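Local coordinates for protein short-chain dehydrogenase/reductase SDR (Paraburkholderia phymatum, PDB 5VA8) that binds NADP and, as a member of the short-chain dehydrogenase/reductase family, probably catalyses an NADP-dependent oxidation or reduction, at residues L11-A14 with G15-A18; D53-A56 with A57-A61; M121-P124 with I125-R129; L243-V246 with H247-Y250. All coordinates share one frame; numbering follows the deposited sequence.

Interaction 1: L11-A14 with G15-A18; sequences LGIA and GKSA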
loop_
_atom_site.group_PDB
_atom_site.type_symbol
_atom_site.label_atom_id
_atom_site.label_comp_id
_atom_site.label_asym_id
_atom_site.label_seq_id
_atom_site.Cartn_x
_atom_site.Cartn_y
_atom_site.Cartn_z
ATOM N N LEU A 11 -4.671 12.941 -28.161
ATOM C CA LEU A 11 -4.393 11.658 -27.526
ATOM C C LEU A 11 -3.870 10.605 -28.496
ATOM O O LEU A 11 -3.510 9.508 -28.052
ATOM C CB LEU A 11 -5.646 11.128 -26.824
ATOM C CG LEU A 11 -6.168 12.025 -25.695
ATOM C CD1 LEU A 11 -7.229 11.273 -24.887
ATOM C CD2 LEU A 11 -5.033 12.524 -24.813
ATOM N N GLY A 12 -3.834 10.903 -29.795
ATOM C CA GLY A 12 -3.204 10.027 -30.764
ATOM C C GLY A 12 -3.909 8.718 -31.046
ATOM O O GLY A 12 -3.274 7.798 -31.566
ATOM N N ILE A 13 -5.205 8.603 -30.744
ATOM C CA ILE A 13 -5.891 7.321 -30.865
ATOM C C ILE A 13 -7.078 7.390 -31.825
ATOM O O ILE A 13 -7.915 6.491 -31.841
ATOM C CB ILE A 13 -6.312 6.782 -29.482
ATOM C CG1 ILE A 13 -7.125 7.818 -28.686
ATOM C CG2 ILE A 13 -5.072 6.347 -28.702
ATOM C CD1 ILE A 13 -7.663 7.276 -27.335
ATOM N N ALA A 14 -7.155 8.440 -32.638
ATOM C CA ALA A 14 -8.200 8.527 -33.646
ATOM C C ALA A 14 -8.092 7.359 -34.618
ATOM O O ALA A 14 -7.004 7.038 -35.110
ATOM C CB ALA A 14 -8.104 9.854 -34.401
ATOM N N GLY A 15 -9.228 6.722 -34.893
ATOM C CA GLY A 15 -9.268 5.617 -35.820
ATOM C C GLY A 15 -8.991 4.265 -35.202
ATOM O O GLY A 15 -9.199 3.239 -35.871
ATOM N N LYS A 16 -8.540 4.228 -33.951
ATOM C CA LYS A 16 -8.377 2.967 -33.258
ATOM C C LYS A 16 -9.744 2.420 -32.872
ATOM O O LYS A 16 -10.770 3.102 -32.966
ATOM C CB LYS A 16 -7.485 3.133 -32.027
ATOM C CG LYS A 16 -6.033 3.446 -32.386
ATOM C CD LYS A 16 -5.123 3.266 -31.191
ATOM C CE LYS A 16 -3.712 3.785 -31.474
ATOM N NZ LYS A 16 -3.030 3.060 -32.586
ATOM N N SER A 17 -9.758 1.161 -32.460
ATOM C CA SER A 17 -10.998 0.482 -32.121
ATOM C C SER A 17 -11.025 0.160 -30.637
ATOM O O SER A 17 -10.021 -0.265 -30.059
ATOM C CB SER A 17 -11.173 -0.795 -32.943
ATOM O OG SER A 17 -10.116 -1.706 -32.705
ATOM N N ALA A 18 -12.187 0.392 -30.010
ATOM C CA ALA A 18 -12.362 0.083 -28.593
ATOM C C ALA A 18 -13.595 -0.781 -28.377
ATOM O O ALA A 18 -14.631 -0.569 -29.011
ATOM C CB ALA A 18 -12.493 1.343 -27.740
#
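Lys16 lays its aliphatic chain across Ile13 at about a right angle, across a type II beta turn that runs from Ile13 to Lys16 and leads into strand 17-20, the first strand of the Rossmann-fold sheet. The turn is closed by one backbone hydrogen bond, Lys16 N to Ile13 O at 3.2 Å, in which the N-H points fairly straight at the oxygen (160°) but arrives from above the carbonyl plane. Gly15, at the third position of the turn, has a positive phi of 88°, the conformation that a type II turn demands there.

The tighter side is formed by Ile13 and the methylenes of Lys16. CG2 of Ile13 stands 4.0 Å from Lys16 CD and equally near CE, while Lys16 CB rests 3.4 Å from Ile13 O. The first torsion of Ile13 puts CG1 between the backbone N and the carbonyl carbon (chi1 53°) and turns CG2 to the lysine; the rest of the side chain leads inward, against Leu35 of helix 26-37 and Val40. On the looser side, Gly12, Ala14 and Gly15 lie at the surface, and the approach of Lys16 CE to Gly12 O, at 4.0 Å, is no more than a distant touch.

Beyond CE the lysine bends at its last torsion, and its ammonium group makes a cation-pi interaction with Phe140. Lys16 thus divides its chemistry: its methylenes shield the isoleucine on the turn, whereas its charge is met by an aromatic ring from another part of the chain, which probably helps to keep the long side chain in place.

Interaction 2: D53-A56 with A57-A61; sequences DATA and AAIRA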
loop_
_atom_site.group_PDB
_atom_site.type_symbol
_atom_site.label_atom_id
_atom_site.label_comp_id
_atom_site.label_asym_id
_atom_site.label_seq_id
_atom_site.Cartn_x
_atom_site.Cartn_y
_atom_site.Cartn_z
ATOM N N ASP A 53 -29.443 1.114 -27.761
ATOM C CA ASP A 53 -29.592 1.710 -29.085
ATOM C C ASP A 53 -29.620 3.228 -29.007
ATOM O O ASP A 53 -29.103 3.914 -29.895
ATOM C CB ASP A 53 -30.872 1.199 -29.751
ATOM C CG ASP A 53 -30.832 -0.286 -30.040
ATOM O OD1 ASP A 53 -29.744 -0.886 -29.945
ATOM O OD2 ASP A 53 -31.904 -0.845 -30.368
ATOM N N ALA A 54 -30.228 3.771 -27.955
ATOM C CA ALA A 54 -30.315 5.223 -27.830
ATOM C C ALA A 54 -28.943 5.830 -27.562
ATOM O O ALA A 54 -28.552 6.823 -28.189
ATOM C CB ALA A 54 -31.302 5.586 -26.722
ATOM N N THR A 55 -28.189 5.236 -26.639
ATOM C CA THR A 55 -26.838 5.722 -26.381
ATOM C C THR A 55 -25.957 5.577 -27.616
ATOM O O THR A 55 -25.143 6.461 -27.912
ATOM C CB THR A 55 -26.244 4.979 -25.186
ATOM O OG1 THR A 55 -26.986 5.339 -24.013
ATOM C CG2 THR A 55 -24.773 5.341 -24.983
ATOM N N ALA A 56 -26.104 4.473 -28.357
ATOM C CA ALA A 56 -25.321 4.327 -29.581
ATOM C C ALA A 56 -25.636 5.453 -30.565
ATOM O O ALA A 56 -24.721 6.053 -31.143
ATOM C CB ALA A 56 -25.573 2.960 -30.217
ATOM N N ALA A 57 -26.921 5.778 -30.734
ATOM C CA ALA A 57 -27.294 6.864 -31.636
ATOM C C ALA A 57 -26.733 8.196 -31.158
ATOM O O ALA A 57 -26.278 9.011 -31.968
ATOM C CB ALA A 57 -28.814 6.945 -31.770
ATOM N N ALA A 58 -26.753 8.432 -29.846
ATOM C CA ALA A 58 -26.217 9.680 -29.313
ATOM C C ALA A 58 -24.727 9.816 -29.606
ATOM O O ALA A 58 -24.266 10.886 -30.011
ATOM C CB ALA A 58 -26.477 9.764 -27.809
ATOM N N ILE A 59 -23.955 8.746 -29.398
ATOM C CA ILE A 59 -22.512 8.833 -29.615
ATOM C C ILE A 59 -22.204 9.031 -31.097
ATOM O O ILE A 59 -21.312 9.811 -31.459
ATOM C CB ILE A 59 -21.817 7.584 -29.040
ATOM C CG1 ILE A 59 -21.989 7.546 -27.522
ATOM C CG2 ILE A 59 -20.328 7.571 -29.397
ATOM C CD1 ILE A 59 -21.455 6.258 -26.873
ATOM N N ARG A 60 -22.937 8.337 -31.976
ATOM C CA ARG A 60 -22.810 8.571 -33.414
ATOM C C ARG A 60 -23.011 10.035 -33.755
ATOM O O ARG A 60 -22.219 10.633 -34.495
ATOM C CB ARG A 60 -23.832 7.733 -34.184
ATOM C CG ARG A 60 -23.318 6.403 -34.622
ATOM C CD ARG A 60 -24.380 5.612 -35.383
ATOM N NE ARG A 60 -24.219 4.218 -35.026
ATOM C CZ ARG A 60 -25.097 3.498 -34.337
ATOM N NH1 ARG A 60 -26.266 4.020 -33.972
ATOM N NH2 ARG A 60 -24.811 2.237 -34.046
ATOM N N ALA A 61 -24.086 10.626 -33.233
ATOM C CA ALA A 61 -24.393 12.016 -33.547
ATOM C C ALA A 61 -23.358 12.958 -32.944
ATOM O O ALA A 61 -22.983 13.954 -33.570
ATOM C CB ALA A 61 -25.798 12.365 -33.055
HETATM O O HOH W 1 -28.582 2.993 -32.503
#
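Arg60 folds its guanidinium back over Ala56, one turn earlier in helix 49-63, the helix of the beta-alpha-beta unit that links strands 41-46 and 67-71 in this Rossmann fold. The chain bends at chi3 (-144°), which brings NH1 to 4.0 Å from Ala56 CB and sets Ala56 O over one face of the guanidinium. Ala56 O also accepts Arg60 N, at 3.0 Å and 171°, in the regular i to i+4 pattern. NH2 is held by Val67 O, so the arginine ties the helix to the strand that follows it.

On the buried flank, Thr55 and Ile59 meet through methyl groups, CG2 to CD1 at 3.9 Å. Thr55 turns CG2 anti to its own N and leaves OG1 to the carbonyl of Ser24, its main polar partner. Ile59 CG1 presses to 3.4 Å from Thr55 O, and its side chain also packs on Ala32 and Ala36 of helix 26-37. Small Ala56 sits against Ile44, Val67 and Ala69 of the sheet.

A water bridges Arg60 and Asp53: it lies in the guanidinium plane, accepts from Arg60 NH1 at 2.9 Å and donates to Asp53 O at 2.8 Å.

Interaction 3: M121-P124 with I125-R129; sequences MLTP and IELIR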
loop_
_atom_site.group_PDB
_atom_site.type_symbol
_atom_site.label_atom_id
_atom_site.label_comp_id
_atom_site.label_asym_id
_atom_site.label_seq_id
_atom_site.Cartn_x
_atom_site.Cartn_y
_atom_site.Cartn_z
ATOM N N MET A 121 -14.570 -10.445 -11.851
ATOM C CA MET A 121 -13.191 -10.918 -11.909
ATOM C C MET A 121 -12.959 -11.773 -13.148
ATOM O O MET A 121 -12.091 -11.447 -13.967
ATOM C CB MET A 121 -12.826 -11.703 -10.650
ATOM C CG MET A 121 -11.387 -12.200 -10.658
ATOM S SD MET A 121 -11.048 -13.203 -9.216
ATOM C CE MET A 121 -9.378 -13.774 -9.612
ATOM N N LEU A 122 -13.717 -12.868 -13.313
ATOM C CA LEU A 122 -13.376 -13.785 -14.398
ATOM C C LEU A 122 -13.775 -13.230 -15.761
ATOM O O LEU A 122 -13.091 -13.513 -16.751
ATOM C CB LEU A 122 -14.005 -15.161 -14.148
ATOM C CG LEU A 122 -13.619 -15.810 -12.819
ATOM C CD1 LEU A 122 -14.210 -17.221 -12.727
ATOM C CD2 LEU A 122 -12.101 -15.843 -12.644
ATOM N N THR A 123 -14.858 -12.448 -15.842
ATOM C CA THR A 123 -15.241 -11.837 -17.118
ATOM C C THR A 123 -14.153 -10.903 -17.645
ATOM O O THR A 123 -13.720 -11.084 -18.799
ATOM C CB THR A 123 -16.610 -11.151 -16.973
ATOM O OG1 THR A 123 -17.636 -12.156 -16.979
ATOM C CG2 THR A 123 -16.883 -10.163 -18.110
ATOM N N PRO A 124 -13.635 -9.936 -16.874
ATOM C CA PRO A 124 -12.520 -9.131 -17.398
ATOM C C PRO A 124 -11.309 -9.956 -17.785
ATOM O O PRO A 124 -10.654 -9.655 -18.792
ATOM C CB PRO A 124 -12.177 -8.185 -16.236
ATOM C CG PRO A 124 -13.369 -8.163 -15.379
ATOM C CD PRO A 124 -14.133 -9.438 -15.577
ATOM N N ILE A 125 -10.985 -10.986 -16.998
ATOM C CA ILE A 125 -9.831 -11.840 -17.299
ATOM C C ILE A 125 -10.015 -12.549 -18.634
ATOM O O ILE A 125 -9.086 -12.624 -19.458
ATOM C CB ILE A 125 -9.601 -12.835 -16.146
ATOM C CG1 ILE A 125 -9.088 -12.087 -14.914
ATOM C CG2 ILE A 125 -8.592 -13.943 -16.548
ATOM C CD1 ILE A 125 -8.988 -12.950 -13.659
ATOM N N GLU A 126 -11.207 -13.093 -18.871
ATOM C CA GLU A 126 -11.428 -13.804 -20.122
ATOM C C GLU A 126 -11.427 -12.860 -21.322
ATOM O O GLU A 126 -11.002 -13.262 -22.414
ATOM C CB GLU A 126 -12.729 -14.601 -20.037
ATOM C CG GLU A 126 -12.606 -15.819 -19.118
ATOM C CD GLU A 126 -11.641 -16.871 -19.651
ATOM O OE1 GLU A 126 -12.107 -17.807 -20.342
ATOM O OE2 GLU A 126 -10.419 -16.764 -19.392
ATOM N N LEU A 127 -11.893 -11.617 -21.155
ATOM C CA LEU A 127 -11.831 -10.690 -22.283
ATOM C C LEU A 127 -10.401 -10.268 -22.567
ATOM O O LEU A 127 -10.036 -10.074 -23.734
ATOM C CB LEU A 127 -12.715 -9.468 -22.029
ATOM C CG LEU A 127 -14.209 -9.766 -22.231
ATOM C CD1 LEU A 127 -15.100 -8.656 -21.662
ATOM C CD2 LEU A 127 -14.496 -9.981 -23.714
ATOM N N ILE A 128 -9.574 -10.122 -21.526
ATOM C CA ILE A 128 -8.148 -9.903 -21.764
ATOM C C ILE A 128 -7.557 -11.086 -22.517
ATOM O O ILE A 128 -6.858 -10.915 -23.520
ATOM C CB ILE A 128 -7.403 -9.642 -20.446
ATOM C CG1 ILE A 128 -7.852 -8.292 -19.882
ATOM C CG2 ILE A 128 -5.894 -9.676 -20.680
ATOM C CD1 ILE A 128 -7.403 -8.015 -18.470
ATOM N N ARG A 129 -7.848 -12.307 -22.063
ATOM C CA ARG A 129 -7.269 -13.472 -22.729
ATOM C C ARG A 129 -7.671 -13.520 -24.198
ATOM O O ARG A 129 -6.863 -13.900 -25.062
ATOM C CB ARG A 129 -7.687 -14.756 -22.007
ATOM C CG ARG A 129 -6.955 -15.981 -22.519
ATOM C CD ARG A 129 -7.217 -17.212 -21.673
ATOM N NE ARG A 129 -8.607 -17.657 -21.732
ATOM C CZ ARG A 129 -9.129 -18.360 -22.735
ATOM N NH1 ARG A 129 -8.385 -18.692 -23.785
ATOM N NH2 ARG A 129 -10.404 -18.736 -22.686
#
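Apolar contacts pair Met121 with Ile125 along helix 110-138: the two side chains run side by side in the same direction, and Met121 CG lies 3.9 Å from Ile125 CD1. The methionine is extended throughout (chi1 -179°), which also brings CE alongside that methyl. Leu122 CD2 approaches Ile125 CD1 more loosely, at 4.4 Å. Trp113 of the third subunit packs on all three residues, so this flank of the long helix belongs to a subunit interface.

Backbone hydrogen bonds resume beyond a kink at Pro124, whose nitrogen has no hydrogen to give to the preceding turn. Ile125 N reaches Met121 O at a longish 3.3 Å, whereas Glu126 N to Leu122 O is 2.9 Å. Pro124 O receives Ile128 N and, weakly, Asn95 ND2 from strand 92-95.

The ionic contact lies within 125-129. In one of two modelled conformers of Glu126, Arg129 grips it side-on, NH2 to OE1 at 3.0 Å and NE to OE2 at 3.1 Å. Both nearly straight bonds lie in the guanidinium plane but meet the carboxylate from 33° outside its own.

The helix thus offers an apolar flank to Trp113 of the third subunit, while Glu126 and Arg129, in that conformer, probably balance each other's charge.

Interaction 4: L243-V246 with H247-Y250; sequences LCSV and HAGY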
loop_
_atom_site.group_PDB
_atom_site.type_symbol
_atom_site.label_atom_id
_atom_site.label_comp_id
_atom_site.label_asym_id
_atom_site.label_seq_id
_atom_site.Cartn_x
_atom_site.Cartn_y
_atom_site.Cartn_z
ATOM N N LEU A 243 -5.624 7.294 -20.045
ATOM C CA LEU A 243 -4.921 6.016 -19.932
ATOM C C LEU A 243 -4.840 5.312 -21.275
ATOM O O LEU A 243 -3.862 4.604 -21.552
ATOM C CB LEU A 243 -5.612 5.095 -18.925
ATOM C CG LEU A 243 -5.394 5.407 -17.445
ATOM C CD1 LEU A 243 -6.312 4.526 -16.605
ATOM C CD2 LEU A 243 -3.933 5.212 -17.047
ATOM N N CYS A 244 -5.845 5.499 -22.120
ATOM C CA CYS A 244 -5.860 4.821 -23.404
ATOM C C CYS A 244 -5.032 5.531 -24.462
ATOM O O CYS A 244 -4.925 5.017 -25.578
ATOM C CB CYS A 244 -7.303 4.671 -23.899
ATOM S SG CYS A 244 -8.297 3.524 -22.907
ATOM N N SER A 245 -4.432 6.672 -24.133
ATOM C CA SER A 245 -3.779 7.523 -25.115
ATOM C C SER A 245 -2.335 7.094 -25.362
ATOM O O SER A 245 -1.748 6.282 -24.638
ATOM C CB SER A 245 -3.790 8.979 -24.653
ATOM O OG SER A 245 -2.805 9.176 -23.644
ATOM N N VAL A 246 -1.743 7.709 -26.388
ATOM C CA VAL A 246 -0.323 7.509 -26.663
ATOM C C VAL A 246 0.563 8.221 -25.661
ATOM O O VAL A 246 1.790 8.085 -25.737
ATOM C CB VAL A 246 0.027 7.970 -28.090
ATOM C CG1 VAL A 246 -0.837 7.216 -29.105
ATOM C CG2 VAL A 246 -0.128 9.497 -28.231
ATOM N N HIS A 247 -0.012 8.974 -24.724
ATOM C CA HIS A 247 0.766 9.664 -23.702
ATOM C C HIS A 247 0.803 8.913 -22.380
ATOM O O HIS A 247 1.405 9.408 -21.419
ATOM C CB HIS A 247 0.213 11.074 -23.482
ATOM C CG HIS A 247 0.091 11.858 -24.747
ATOM N ND1 HIS A 247 1.180 12.183 -25.529
ATOM C CD2 HIS A 247 -0.994 12.349 -25.391
ATOM C CE1 HIS A 247 0.772 12.857 -26.589
ATOM N NE2 HIS A 247 -0.544 12.969 -26.531
ATOM N N ALA A 248 0.183 7.731 -22.308
ATOM C CA ALA A 248 0.157 6.932 -21.094
ATOM C C ALA A 248 0.859 5.592 -21.284
ATOM O O ALA A 248 0.615 4.651 -20.523
ATOM C CB ALA A 248 -1.284 6.722 -20.629
ATOM N N GLY A 249 1.748 5.491 -22.274
ATOM C CA GLY A 249 2.383 4.209 -22.541
ATOM C C GLY A 249 3.393 3.760 -21.499
ATOM O O GLY A 249 3.853 2.616 -21.572
ATOM N N TYR A 250 3.760 4.626 -20.551
ATOM C CA TYR A 250 4.678 4.263 -19.478
ATOM C C TYR A 250 3.946 4.061 -18.156
ATOM O O TYR A 250 4.589 3.980 -17.104
ATOM C CB TYR A 250 5.773 5.327 -19.322
ATOM C CG TYR A 250 7.123 4.782 -18.909
ATOM C CD1 TYR A 250 7.723 3.752 -19.632
ATOM C CD2 TYR A 250 7.827 5.334 -17.836
ATOM C CE1 TYR A 250 8.975 3.253 -19.278
ATOM C CE2 TYR A 250 9.085 4.846 -17.469
ATOM C CZ TYR A 250 9.652 3.805 -18.211
ATOM O OH TYR A 250 10.892 3.324 -17.856
HETATM O O HOH W 2 -1.879 3.287 -20.123
HETATM O O HOH W 3 3.446 7.224 -23.765
#
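His247 starts from a CB placed 3.6 Å from Ser245 OG, in the loop that joins helix 233-243 to strand 255-258, the last strand of the sheet. CG, anti to the histidine's own carbonyl carbon (chi1 -53°), lies near Val246 C. From there the imidazole spreads over the valine: CG2 of Val246 sits above the middle of one ring face, 3.9 Å from the centroid and only 10° off the ring normal, a well-centred CH-pi contact. Of the ring atoms, CE1 comes nearest to that methyl, at 3.8 Å, with NE2 and ND1 slightly farther away. Val246 presents CG2 because this branch lies between its backbone N and carbonyl carbon. At the tip, NE2 is hydrogen-bonded to the backbone O of Asp10, in the segment leading to the first strand.

The backbone beneath forms a type I beta turn from Ser245 to Ala248, although its closing bond, Ala248 N to Ser245 O, is weak at 3.4 Å. Firmer support comes from the serine hydroxyl: Ser245 OG accepts His247 N at 3.0 Å and also bonds with Phe242 O; Ser245 O is meanwhile held by Arg142. Ala248 folds its CB back to 3.5 Å from Leu243 O, on helix 233-243. One water bridges Val246 O and Gly249 N.

Serine hydroxyl and water thus supplement a poorly closed turn, while the methyl over the ring and the bond at NE2 together probably limit the imidazole's freedom to rotate, linking the turn to the N-terminal segment.

Overall arrangement
Interactions 1 and 4 are neighbours in space although more than two hundred residues apart in sequence: their centres lie 11 Å apart, and they touch through a probable hydrogen bond, Leu11 O to Val246 N at 3.0 Å, with Ile13 CG2 packed on Cys244 O. Together they join the entry to the first strand to the loop before the last. Interactions 2 and 3 stand apart, on separate helices, with centres 27 Å from each other. Both lie close to the cofactor: the side chains of Thr55 and Thr123 are each about 7 Å from bound NADP. The side chain of Met121 is about 12 Å from the bound phosphine tricarboxylate.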